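PDB 6YGQ: PA-I Galactophilic Lectin from Enterobacter cloacae, which probably binds galactose-containing sugars through a calcium ion, as a PllA-like (PA-IL-type) lectin domain. Local coordinates for residues N23-K29 with S133-E139; T38-L44 with A110-L116. All coordinates share one frame; numbering follows the deposited sequence.

Interaction 1: N23-K29 with S133-E139; sequences NLIWSGK and SVEVYRE
Leu24 carries its CG anti to the backbone N (chi1 179°), which lays CD1 over one face of the Tyr137 ring, 3.9 Å from the ring centroid, in a CH-pi contact; chi1 of Tyr137 (-62°) stands the ring beside Leu24, with CE2 3.6 Å from Leu24 CD1. The phenol OH donates to Glu135 OE1 two residues back on the same face, fixing the far end of the ring. The Asn23 amide lies beside Tyr137 CB and CD2: OD1 is hydrogen-bonded to Ser21 OG, and ND2 donates to Arg138 O at 3.0 Å, approaching from above the carbonyl plane, while Arg138 N returns a bond to Asn23 O. Tyr104 of the second subunit adds its hydroxyl to Asn23 ND2 and its ring to Tyr137, so this end of the pair lies at the dimer interface. The strands pair antiparallel, with a classic beta bulge in 24-31 that sets Ile25 and Trp26 against the single residue Val136. Val136 O accepts from Ile25 N at 2.8 Å and, less straight, from Trp26 N at 3.2 Å. On the side of the sheet away from Tyr137, the Trp26 ring reaches forward along its own strand, so that Gly28 N lies above one face, toward the rim, and CE3 touches Val136 CG2 at 4.0 Å. Ile25 CD1 sits over a face of the Arg138 guanidinium, whose NH1 forms a salt bridge with Glu48.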
# COMPACT_ATOMS: atom_id res chain seq x y z
N ASN A 23 -6.02 -14.19 -12.18
CA ASN A 23 -5.40 -14.98 -11.12
C ASN A 23 -5.83 -14.52 -9.73
O ASN A 23 -5.26 -14.98 -8.73
CB ASN A 23 -3.88 -14.93 -11.25
CG ASN A 23 -3.31 -13.55 -11.01
OD1 ASN A 23 -3.93 -12.54 -11.35
ND2 ASN A 23 -2.12 -13.50 -10.42
N LEU A 24 -6.81 -13.62 -9.64
CA LEU A 24 -7.37 -13.25 -8.35
C LEU A 24 -8.01 -14.47 -7.71
O LEU A 24 -8.77 -15.20 -8.35
CB LEU A 24 -8.40 -12.13 -8.54
CG LEU A 24 -9.13 -11.62 -7.29
CD1 LEU A 24 -8.18 -10.88 -6.38
CD2 LEU A 24 -10.32 -10.74 -7.68
N ILE A 25 -7.70 -14.71 -6.44
CA ILE A 25 -8.31 -15.81 -5.71
C ILE A 25 -9.12 -15.36 -4.51
O ILE A 25 -9.92 -16.16 -3.99
CB ILE A 25 -7.25 -16.85 -5.27
CG1 ILE A 25 -6.17 -16.20 -4.41
CG2 ILE A 25 -6.62 -17.51 -6.49
CD1 ILE A 25 -5.09 -17.17 -3.97
N TRP A 26 -8.98 -14.12 -4.04
CA TRP A 26 -9.81 -13.64 -2.95
C TRP A 26 -9.73 -12.12 -2.89
O TRP A 26 -8.66 -11.54 -3.06
CB TRP A 26 -9.38 -14.23 -1.60
CG TRP A 26 -10.33 -13.91 -0.48
CD1 TRP A 26 -11.46 -14.59 -0.14
CD2 TRP A 26 -10.22 -12.83 0.46
NE1 TRP A 26 -12.06 -14.01 0.94
CE2 TRP A 26 -11.32 -12.92 1.33
CE3 TRP A 26 -9.30 -11.79 0.65
CZ2 TRP A 26 -11.53 -12.02 2.38
CZ3 TRP A 26 -9.51 -10.89 1.69
CH2 TRP A 26 -10.62 -11.01 2.54
N SER A 27 -10.88 -11.50 -2.62
CA SER A 27 -10.94 -10.05 -2.43
C SER A 27 -12.00 -9.75 -1.39
O SER A 27 -13.17 -10.11 -1.58
CB SER A 27 -11.25 -9.33 -3.74
OG SER A 27 -11.31 -7.94 -3.53
N GLY A 28 -11.61 -9.10 -0.31
CA GLY A 28 -12.53 -8.80 0.76
C GLY A 28 -11.97 -7.74 1.68
O GLY A 28 -11.08 -6.97 1.30
N LYS A 29 -12.49 -7.72 2.90
CA LYS A 29 -12.19 -6.68 3.88
C LYS A 29 -11.60 -7.28 5.15
O LYS A 29 -11.84 -8.44 5.49
CB LYS A 29 -13.45 -5.89 4.25
CG LYS A 29 -14.26 -5.38 3.07
CD LYS A 29 -13.47 -4.35 2.27
CE LYS A 29 -14.39 -3.38 1.53
NZ LYS A 29 -15.39 -4.09 0.69
N SER A 133 -9.10 -2.98 2.59
CA SER A 133 -9.46 -3.78 1.43
C SER A 133 -8.23 -4.56 0.99
O SER A 133 -7.16 -3.98 0.78
CB SER A 133 -9.95 -2.89 0.29
OG SER A 133 -11.17 -2.26 0.63
N VAL A 134 -8.38 -5.88 0.87
CA VAL A 134 -7.25 -6.77 0.59
C VAL A 134 -7.60 -7.68 -0.58
O VAL A 134 -8.70 -8.23 -0.65
CB VAL A 134 -6.87 -7.61 1.83
CG1 VAL A 134 -5.60 -8.39 1.56
CG2 VAL A 134 -6.72 -6.73 3.06
N GLU A 135 -6.65 -7.84 -1.50
CA GLU A 135 -6.75 -8.77 -2.61
C GLU A 135 -5.65 -9.82 -2.49
O GLU A 135 -4.54 -9.52 -2.04
CB GLU A 135 -6.63 -8.04 -3.96
CG GLU A 135 -7.63 -6.91 -4.16
CD GLU A 135 -7.16 -5.89 -5.20
OE1 GLU A 135 -6.23 -6.20 -5.98
OE2 GLU A 135 -7.73 -4.78 -5.24
N VAL A 136 -5.95 -11.05 -2.91
CA VAL A 136 -5.00 -12.15 -2.89
C VAL A 136 -4.97 -12.79 -4.27
O VAL A 136 -6.02 -13.14 -4.82
CB VAL A 136 -5.35 -13.20 -1.82
CG1 VAL A 136 -4.28 -14.28 -1.75
CG2 VAL A 136 -5.54 -12.54 -0.46
N TYR A 137 -3.77 -12.97 -4.81
CA TYR A 137 -3.57 -13.52 -6.14
C TYR A 137 -2.69 -14.76 -6.08
O TYR A 137 -1.76 -14.83 -5.27
CB TYR A 137 -2.91 -12.48 -7.07
CG TYR A 137 -3.75 -11.24 -7.29
CD1 TYR A 137 -3.66 -10.16 -6.42
CD2 TYR A 137 -4.63 -11.16 -8.35
CE1 TYR A 137 -4.43 -9.03 -6.61
CE2 TYR A 137 -5.40 -10.04 -8.55
CZ TYR A 137 -5.29 -8.98 -7.68
OH TYR A 137 -6.07 -7.86 -7.88
N ARG A 138 -2.98 -15.73 -6.94
CA ARG A 138 -2.14 -16.90 -7.11
C ARG A 138 -1.11 -16.62 -8.20
O ARG A 138 -1.47 -16.15 -9.28
CB ARG A 138 -2.99 -18.12 -7.47
CG ARG A 138 -2.23 -19.44 -7.50
CD ARG A 138 -2.34 -20.19 -6.18
NE ARG A 138 -3.72 -20.53 -5.84
CZ ARG A 138 -4.09 -21.22 -4.76
NH1 ARG A 138 -3.17 -21.67 -3.91
NH2 ARG A 138 -5.37 -21.47 -4.54
N GLU A 139 0.15 -16.91 -7.91
CA GLU A 139 1.24 -16.65 -8.84
C GLU A 139 1.83 -17.96 -9.36
O GLU A 139 1.74 -19.01 -8.71
CB GLU A 139 2.35 -15.81 -8.19
CG GLU A 139 1.88 -14.52 -7.56
CD GLU A 139 1.64 -13.42 -8.58
OE1 GLU A 139 1.52 -13.72 -9.79
OE2 GLU A 139 1.56 -12.24 -8.17

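Interaction 2: T38-L44 with A110-L116; sequences TNTGVAL and AEGTLTL
An irregular antiparallel pairing of strands 38-44 and 112-116, with a beta bulge in which Thr40 to Val42 lie opposite Leu114, forms one edge of the four-stranded sheet of this PA-IL-like domain. The bulge is gathered round Leu114 O of the facing strand, which Thr40 grips twice: the backbone N donates nearly along the C=O axis at 3.0 Å, and OG1 donates at 2.7 Å from a position tilted out of the carbonyl plane. Thr40 OG1 stands between its backbone N and carbonyl carbon (chi1 72°), close enough to reach across the strands and also to accept from Val42 N, closing an ST turn. The hydroxyl's two bonds, one given and one received, tie the bulge to the facing strand and hold the buried Thr40 side chain in its rotation. Just before it, Asn39 OD1 accepts from Gly41 N in an Asx turn, with the donor above the carbonyl plane; the same oxygen lies 3.2 Å from Thr113 CG2. Gly41 has positive phi (73°), and its CA rests against that methyl group. Regular pairing flanks the irregularity. Thr38 and Leu116 exchange two backbone bonds at one end, as do Leu44 and Gly112 at the other, and Leu114 N donates to Val42 O between them. Toward the interior, Thr40 CG2 meets Leu116 CD1 at 3.7 Å, and Leu44 CD1 approaches Leu114 CB at 4.0 Å. Strand 38-44 is outermost within the chain, whereas strand 112-118 is flanked on its other side by strand 88-92, where Ala90 packs on Leu114 and Leu116. Trp26 of strand 24-31 lies against Thr38, Thr40 and Val42, and Leu44 touches Arg138 of strand 129-139.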
# COMPACT_ATOMS: atom_id res chain seq x y z
N THR A 38 -10.10 -11.77 9.39
CA THR A 38 -10.96 -12.30 8.35
C THR A 38 -10.42 -13.65 7.91
O THR A 38 -9.26 -13.76 7.50
CB THR A 38 -11.03 -11.35 7.15
OG1 THR A 38 -11.56 -10.08 7.58
CG2 THR A 38 -11.91 -11.93 6.05
N ASN A 39 -11.26 -14.68 8.00
CA ASN A 39 -10.93 -15.99 7.46
C ASN A 39 -11.23 -15.95 5.96
O ASN A 39 -12.41 -15.96 5.56
CB ASN A 39 -11.72 -17.09 8.17
CG ASN A 39 -11.47 -18.47 7.58
OD1 ASN A 39 -10.71 -18.62 6.63
ND2 ASN A 39 -12.11 -19.48 8.16
N THR A 40 -10.19 -15.89 5.14
CA THR A 40 -10.38 -15.80 3.70
C THR A 40 -10.91 -17.10 3.10
O THR A 40 -11.45 -17.09 1.99
CB THR A 40 -9.08 -15.45 2.98
OG1 THR A 40 -8.19 -16.57 3.02
CG2 THR A 40 -8.40 -14.24 3.62
N GLY A 41 -10.76 -18.22 3.81
CA GLY A 41 -11.14 -19.50 3.26
C GLY A 41 -10.22 -20.04 2.19
O GLY A 41 -10.51 -21.10 1.63
N VAL A 42 -9.14 -19.33 1.88
CA VAL A 42 -8.17 -19.78 0.89
C VAL A 42 -7.30 -20.84 1.54
O VAL A 42 -6.53 -20.55 2.46
CB VAL A 42 -7.33 -18.61 0.36
CG1 VAL A 42 -6.23 -19.12 -0.57
CG2 VAL A 42 -8.23 -17.60 -0.36
N ALA A 43 -7.41 -22.08 1.06
CA ALA A 43 -6.62 -23.19 1.57
C ALA A 43 -5.29 -23.22 0.83
O ALA A 43 -5.25 -23.55 -0.37
CB ALA A 43 -7.38 -24.51 1.41
N LEU A 44 -4.21 -22.89 1.52
CA LEU A 44 -2.89 -22.85 0.92
C LEU A 44 -2.11 -24.11 1.26
O LEU A 44 -2.33 -24.74 2.29
CB LEU A 44 -2.11 -21.62 1.41
CG LEU A 44 -2.67 -20.25 1.06
CD1 LEU A 44 -1.95 -19.18 1.86
CD2 LEU A 44 -2.56 -19.99 -0.43
N ALA A 110 3.77 -22.76 4.96
CA ALA A 110 3.09 -23.86 5.62
C ALA A 110 1.70 -24.04 5.05
O ALA A 110 1.11 -23.13 4.46
CB ALA A 110 3.02 -23.63 7.14
N GLU A 111 1.17 -25.25 5.24
CA GLU A 111 -0.18 -25.58 4.79
C GLU A 111 -1.21 -25.09 5.80
O GLU A 111 -1.04 -25.26 7.01
CB GLU A 111 -0.31 -27.09 4.59
CG GLU A 111 -1.65 -27.56 4.07
CD GLU A 111 -1.69 -29.06 3.85
OE1 GLU A 111 -1.57 -29.81 4.84
OE2 GLU A 111 -1.85 -29.49 2.69
N GLY A 112 -2.27 -24.49 5.30
CA GLY A 112 -3.32 -24.00 6.16
C GLY A 112 -4.21 -23.03 5.42
O GLY A 112 -4.00 -22.71 4.25
N THR A 113 -5.23 -22.55 6.14
CA THR A 113 -6.16 -21.57 5.62
C THR A 113 -5.69 -20.17 6.00
O THR A 113 -5.30 -19.93 7.15
CB THR A 113 -7.57 -21.81 6.14
OG1 THR A 113 -8.00 -23.12 5.75
CG2 THR A 113 -8.54 -20.78 5.58
N LEU A 114 -5.72 -19.26 5.03
CA LEU A 114 -5.20 -17.92 5.21
C LEU A 114 -6.19 -17.04 5.96
O LEU A 114 -7.35 -16.91 5.55
CB LEU A 114 -4.86 -17.30 3.86
CG LEU A 114 -4.44 -15.83 3.85
CD1 LEU A 114 -3.13 -15.65 4.59
CD2 LEU A 114 -4.32 -15.31 2.42
N THR A 115 -5.72 -16.43 7.04
CA THR A 115 -6.44 -15.38 7.74
C THR A 115 -5.67 -14.08 7.59
O THR A 115 -4.43 -14.07 7.58
CB THR A 115 -6.63 -15.73 9.21
OG1 THR A 115 -7.65 -16.73 9.32
CG2 THR A 115 -7.04 -14.51 10.03
N LEU A 116 -6.40 -12.98 7.46
CA LEU A 116 -5.83 -11.64 7.41
C LEU A 116 -6.43 -10.85 8.56
O LEU A 116 -7.64 -10.88 8.77
CB LEU A 116 -6.12 -10.97 6.06
CG LEU A 116 -5.53 -11.71 4.86
CD1 LEU A 116 -6.19 -11.27 3.56
CD2 LEU A 116 -4.02 -11.50 4.79

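How the interactions relate
The two contacts belong to different antiparallel sheets of one beta-sandwich-like domain, and their centres lie about 12 Å apart. Along the chain the order is 23-29, 38-44, 110-116, 133-139, so interaction 2 falls entirely between the two halves of interaction 1. Strands 24-31 and 38-44 are successive, as are 112-118 and 129-139; each such pair passes from one sheet to the other. The sheets meet where Trp26 CZ2 packs on Thr38 CG2 and Val134 CG1 on Leu116 CD1, and a probable hydrogen bond joins Lys29 O to Thr38 OG1. The calcium ligands Asp120, Gln124, Asp127 and Asn128 lie between strands 112-118 and 129-139, so one strand of each contact borders that loop.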